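Local coordinates for uncharacterized protein Dfer_1899 (PDB 5HX0), which is of unknown function but has a sialidase-like beta-propeller fold with BNR-type repeats, consistent with a carbohydrate-related role, at residues E305-L317 / L326-R340. Sequence-based numbering, arbitrary orientation.
Sequences EKMGFQGHPMHAL and LSYGYRHKPLGIRAR
One face of the Phe309 ring carries the guanidinium of Arg340, planes 14° apart. This is a cation-pi contact, Arg340 CZ 3.8 Å from the Phe309 centroid. Tyr328 OH lies over the rim of that face. Leu326 CD2 sits at the Phe309 edge. The Tyr328 ring takes Phe309 CE2 on one face, 3.4 Å from Tyr328 CZ, and Arg338 O on the other. Arg340 NE donates to Tyr328 OH at 2.9 Å, and that oxygen lies in the guanidinium plane. A salt bridge from Arg340 NH2 to Glu354, which also hydrogen-bonds Tyr328 OH, and a hydrogen bond from Arg340 NH1 to Phe349 O fix the guanidinium's rotation. The chi3 bend (73°) lays it over Phe309.

The Gln310 amide stacks on the His332 ring, planes 17° apart. Gln310 NE2 hydrogen-bonds Gly286 O; Asp287 hydrogen-bonds His332 NE2 and His312 ND1. Arg331 NH2 meets the His312 ring edge at NE2 in a weak 3.0 Å bond; Arg331 NE hydrogen-bonds Leu366 O. The selenium of selenomethionine Met314 lies 5.1 Å from the Tyr328 centroid, an oblique Met-aromatic contact.

His315 and Ser327 form a hydrogen-bonded antiparallel pair. Strand 305-307 closes the preceding sheet; 308-313 leads to hairpin 314-318/324-330 of the next, as between blades of a sialidase-like beta-propeller.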
# COMPACT_ATOMS: atom_id res chain seq x y z
N GLU A 305 0.55 -11.60 38.22
CA GLU A 305 1.75 -12.07 38.92
C GLU A 305 2.98 -11.91 38.04
O GLU A 305 2.91 -12.09 36.82
CB GLU A 305 1.70 -13.56 39.29
CG GLU A 305 0.54 -14.03 40.11
CD GLU A 305 0.57 -15.56 40.27
OE1 GLU A 305 1.68 -16.13 40.33
OE2 GLU A 305 -0.51 -16.18 40.32
N LYS A 306 4.13 -11.66 38.67
CA LYS A 306 5.40 -11.82 37.95
C LYS A 306 5.67 -13.30 37.70
O LYS A 306 5.54 -14.13 38.61
CB LYS A 306 6.55 -11.21 38.75
CG LYS A 306 6.41 -9.75 39.08
CD LYS A 306 7.58 -9.29 39.92
CE LYS A 306 7.09 -8.40 41.04
NZ LYS A 306 8.20 -7.98 41.91
N MSE A 307 6.08 -13.63 36.48
CA MSE A 307 6.45 -15.01 36.20
C MSE A 307 7.84 -15.36 36.70
O MSE A 307 8.17 -16.55 36.85
CB MSE A 307 6.33 -15.29 34.70
CG MSE A 307 4.87 -15.45 34.32
SE MSE A 307 4.64 -16.33 32.59
CE MSE A 307 5.15 -14.79 31.56
N GLY A 308 8.66 -14.35 36.97
CA GLY A 308 9.99 -14.55 37.51
C GLY A 308 11.12 -14.45 36.51
O GLY A 308 12.23 -14.90 36.81
N PHE A 309 10.89 -13.88 35.33
CA PHE A 309 11.96 -13.72 34.35
C PHE A 309 11.69 -12.48 33.51
O PHE A 309 10.58 -11.95 33.50
CB PHE A 309 12.11 -14.96 33.46
CG PHE A 309 10.89 -15.26 32.60
CD1 PHE A 309 9.88 -16.10 33.06
CD2 PHE A 309 10.79 -14.75 31.31
CE1 PHE A 309 8.77 -16.39 32.26
CE2 PHE A 309 9.69 -15.04 30.49
CZ PHE A 309 8.68 -15.86 30.96
N GLN A 310 12.73 -12.03 32.81
CA GLN A 310 12.65 -10.92 31.86
C GLN A 310 12.44 -11.44 30.44
O GLN A 310 13.06 -12.42 30.03
CB GLN A 310 13.92 -10.07 31.87
CG GLN A 310 14.25 -9.35 33.15
CD GLN A 310 15.53 -8.54 33.03
OE1 GLN A 310 16.60 -9.09 32.78
NE2 GLN A 310 15.43 -7.22 33.18
N GLY A 311 11.58 -10.76 29.71
CA GLY A 311 11.36 -11.03 28.30
C GLY A 311 10.06 -10.43 27.84
O GLY A 311 9.14 -10.17 28.63
N HIS A 312 9.97 -10.20 26.53
CA HIS A 312 8.79 -9.65 25.90
C HIS A 312 8.96 -9.64 24.37
O HIS A 312 10.06 -9.70 23.87
CB HIS A 312 8.50 -8.22 26.37
CG HIS A 312 9.43 -7.20 25.79
ND1 HIS A 312 10.44 -6.62 26.52
CD2 HIS A 312 9.49 -6.64 24.55
CE1 HIS A 312 11.09 -5.75 25.76
NE2 HIS A 312 10.53 -5.74 24.56
N PRO A 313 7.84 -9.57 23.63
CA PRO A 313 6.53 -9.93 24.14
C PRO A 313 6.45 -11.46 24.16
O PRO A 313 7.41 -12.11 23.74
CB PRO A 313 5.58 -9.32 23.10
CG PRO A 313 6.36 -9.46 21.80
CD PRO A 313 7.84 -9.30 22.19
N MSE A 314 5.34 -12.01 24.62
CA MSE A 314 5.20 -13.45 24.78
C MSE A 314 4.22 -14.03 23.75
O MSE A 314 3.29 -13.33 23.33
CB MSE A 314 4.70 -13.80 26.20
CG MSE A 314 5.83 -14.16 27.21
SE MSE A 314 6.99 -12.65 27.58
CE MSE A 314 5.73 -11.32 28.26
N HIS A 315 4.46 -15.28 23.34
CA HIS A 315 3.56 -16.04 22.48
C HIS A 315 3.44 -17.45 23.04
O HIS A 315 4.44 -18.04 23.43
CB HIS A 315 4.08 -16.12 21.01
CG HIS A 315 3.19 -16.94 20.13
ND1 HIS A 315 3.42 -18.27 19.86
CD2 HIS A 315 2.01 -16.64 19.53
CE1 HIS A 315 2.45 -18.74 19.10
NE2 HIS A 315 1.56 -17.78 18.91
N ALA A 316 2.23 -18.00 23.06
CA ALA A 316 2.01 -19.35 23.59
C ALA A 316 1.43 -20.25 22.51
O ALA A 316 0.48 -19.87 21.82
CB ALA A 316 1.06 -19.34 24.80
N LEU A 317 2.00 -21.46 22.39
CA LEU A 317 1.57 -22.47 21.44
C LEU A 317 1.32 -23.79 22.17
O LEU A 317 2.20 -24.26 22.90
CB LEU A 317 2.64 -22.69 20.36
CG LEU A 317 2.40 -23.87 19.42
CD1 LEU A 317 1.21 -23.57 18.51
CD2 LEU A 317 3.65 -24.18 18.58
N LEU A 326 6.11 -21.35 25.40
CA LEU A 326 6.04 -19.90 25.62
C LEU A 326 7.32 -19.30 25.07
O LEU A 326 8.39 -19.53 25.64
CB LEU A 326 5.88 -19.59 27.11
CG LEU A 326 5.64 -18.13 27.50
CD1 LEU A 326 4.26 -17.68 27.06
CD2 LEU A 326 5.80 -17.98 29.01
N SER A 327 7.24 -18.54 23.98
CA SER A 327 8.44 -17.93 23.43
C SER A 327 8.40 -16.42 23.63
O SER A 327 7.32 -15.81 23.69
CB SER A 327 8.61 -18.27 21.95
OG SER A 327 7.48 -17.88 21.21
N TYR A 328 9.58 -15.81 23.73
CA TYR A 328 9.68 -14.38 23.99
C TYR A 328 11.01 -13.82 23.50
O TYR A 328 12.00 -14.54 23.39
CB TYR A 328 9.52 -14.05 25.48
CG TYR A 328 10.24 -15.01 26.40
CD1 TYR A 328 9.63 -16.20 26.79
CD2 TYR A 328 11.48 -14.70 26.92
CE1 TYR A 328 10.27 -17.08 27.65
CE2 TYR A 328 12.14 -15.59 27.80
CZ TYR A 328 11.51 -16.77 28.15
OH TYR A 328 12.11 -17.68 29.01
N GLY A 329 11.01 -12.52 23.23
CA GLY A 329 12.25 -11.83 22.93
C GLY A 329 13.04 -11.55 24.20
O GLY A 329 12.49 -11.38 25.29
N TYR A 330 14.36 -11.51 24.05
CA TYR A 330 15.26 -11.23 25.17
C TYR A 330 16.13 -10.04 24.78
O TYR A 330 17.20 -10.20 24.19
CB TYR A 330 16.11 -12.44 25.52
CG TYR A 330 16.81 -12.30 26.85
CD1 TYR A 330 16.10 -12.38 28.04
CD2 TYR A 330 18.18 -12.10 26.92
CE1 TYR A 330 16.75 -12.27 29.29
CE2 TYR A 330 18.83 -11.98 28.14
CZ TYR A 330 18.11 -12.07 29.32
OH TYR A 330 18.77 -11.96 30.52
N ARG A 331 15.67 -8.85 25.14
CA ARG A 331 16.35 -7.62 24.75
C ARG A 331 17.29 -7.16 25.84
O ARG A 331 17.26 -6.02 26.29
CB ARG A 331 15.32 -6.55 24.39
CG ARG A 331 14.65 -6.81 23.01
CD ARG A 331 13.32 -6.07 22.86
NE ARG A 331 12.88 -5.97 21.48
CZ ARG A 331 11.87 -5.20 21.05
NH1 ARG A 331 11.57 -5.17 19.75
NH2 ARG A 331 11.17 -4.45 21.90
N HIS A 332 18.11 -8.10 26.30
CA HIS A 332 19.21 -7.85 27.24
C HIS A 332 20.41 -8.63 26.75
O HIS A 332 20.28 -9.50 25.88
CB HIS A 332 18.82 -8.25 28.66
CG HIS A 332 17.47 -7.76 29.06
ND1 HIS A 332 17.26 -6.51 29.59
CD2 HIS A 332 16.25 -8.33 28.95
CE1 HIS A 332 15.97 -6.34 29.83
NE2 HIS A 332 15.33 -7.43 29.44
N LYS A 333 21.59 -8.34 27.28
CA LYS A 333 22.78 -9.11 26.90
C LYS A 333 22.68 -10.53 27.43
O LYS A 333 22.35 -10.74 28.59
CB LYS A 333 24.07 -8.46 27.41
CG LYS A 333 24.28 -7.01 26.97
CD LYS A 333 23.98 -6.81 25.48
CE LYS A 333 25.25 -6.55 24.65
NZ LYS A 333 24.96 -6.53 23.17
N PRO A 334 22.96 -11.52 26.58
CA PRO A 334 23.22 -11.42 25.14
C PRO A 334 21.90 -11.39 24.36
O PRO A 334 21.03 -12.24 24.61
CB PRO A 334 24.00 -12.70 24.85
CG PRO A 334 23.49 -13.68 25.84
CD PRO A 334 23.01 -12.91 27.05
N LEU A 335 21.77 -10.45 23.44
CA LEU A 335 20.49 -10.18 22.78
C LEU A 335 20.01 -11.37 21.96
O LEU A 335 20.77 -11.93 21.18
CB LEU A 335 20.63 -8.98 21.86
CG LEU A 335 21.01 -7.66 22.52
CD1 LEU A 335 21.44 -6.67 21.45
CD2 LEU A 335 19.81 -7.13 23.28
N GLY A 336 18.73 -11.73 22.12
CA GLY A 336 18.17 -12.76 21.26
C GLY A 336 16.77 -13.21 21.60
O GLY A 336 15.89 -12.40 21.91
N ILE A 337 16.56 -14.53 21.56
CA ILE A 337 15.24 -15.15 21.59
C ILE A 337 15.30 -16.30 22.57
O ILE A 337 16.25 -17.09 22.53
CB ILE A 337 14.80 -15.69 20.21
CG1 ILE A 337 15.01 -14.67 19.07
CG2 ILE A 337 13.36 -16.27 20.27
CD1 ILE A 337 14.13 -13.40 19.13
N ARG A 338 14.28 -16.43 23.43
CA ARG A 338 14.25 -17.51 24.41
C ARG A 338 12.84 -18.10 24.51
O ARG A 338 11.88 -17.58 23.93
CB ARG A 338 14.73 -17.00 25.78
CG ARG A 338 16.17 -16.46 25.71
CD ARG A 338 16.71 -15.94 27.03
NE ARG A 338 18.10 -15.52 26.83
CZ ARG A 338 19.05 -15.60 27.75
NH1 ARG A 338 18.78 -16.09 28.96
NH2 ARG A 338 20.28 -15.20 27.46
N ALA A 339 12.71 -19.19 25.26
CA ALA A 339 11.43 -19.85 25.43
C ALA A 339 11.48 -20.77 26.64
O ALA A 339 12.56 -21.10 27.14
CB ALA A 339 11.04 -20.64 24.17
N ARG A 340 10.30 -21.20 27.09
CA ARG A 340 10.22 -22.27 28.07
C ARG A 340 8.93 -23.05 27.82
O ARG A 340 7.97 -22.52 27.27
CB ARG A 340 10.29 -21.73 29.51
CG ARG A 340 9.34 -20.60 29.85
CD ARG A 340 9.68 -19.98 31.24
NE ARG A 340 10.91 -19.18 31.22
CZ ARG A 340 11.62 -18.88 32.30
NH1 ARG A 340 11.24 -19.32 33.50
NH2 ARG A 340 12.73 -18.16 32.19
O HOH W 1 17.33 -11.69 32.81
O HOH W 2 5.46 -19.90 21.23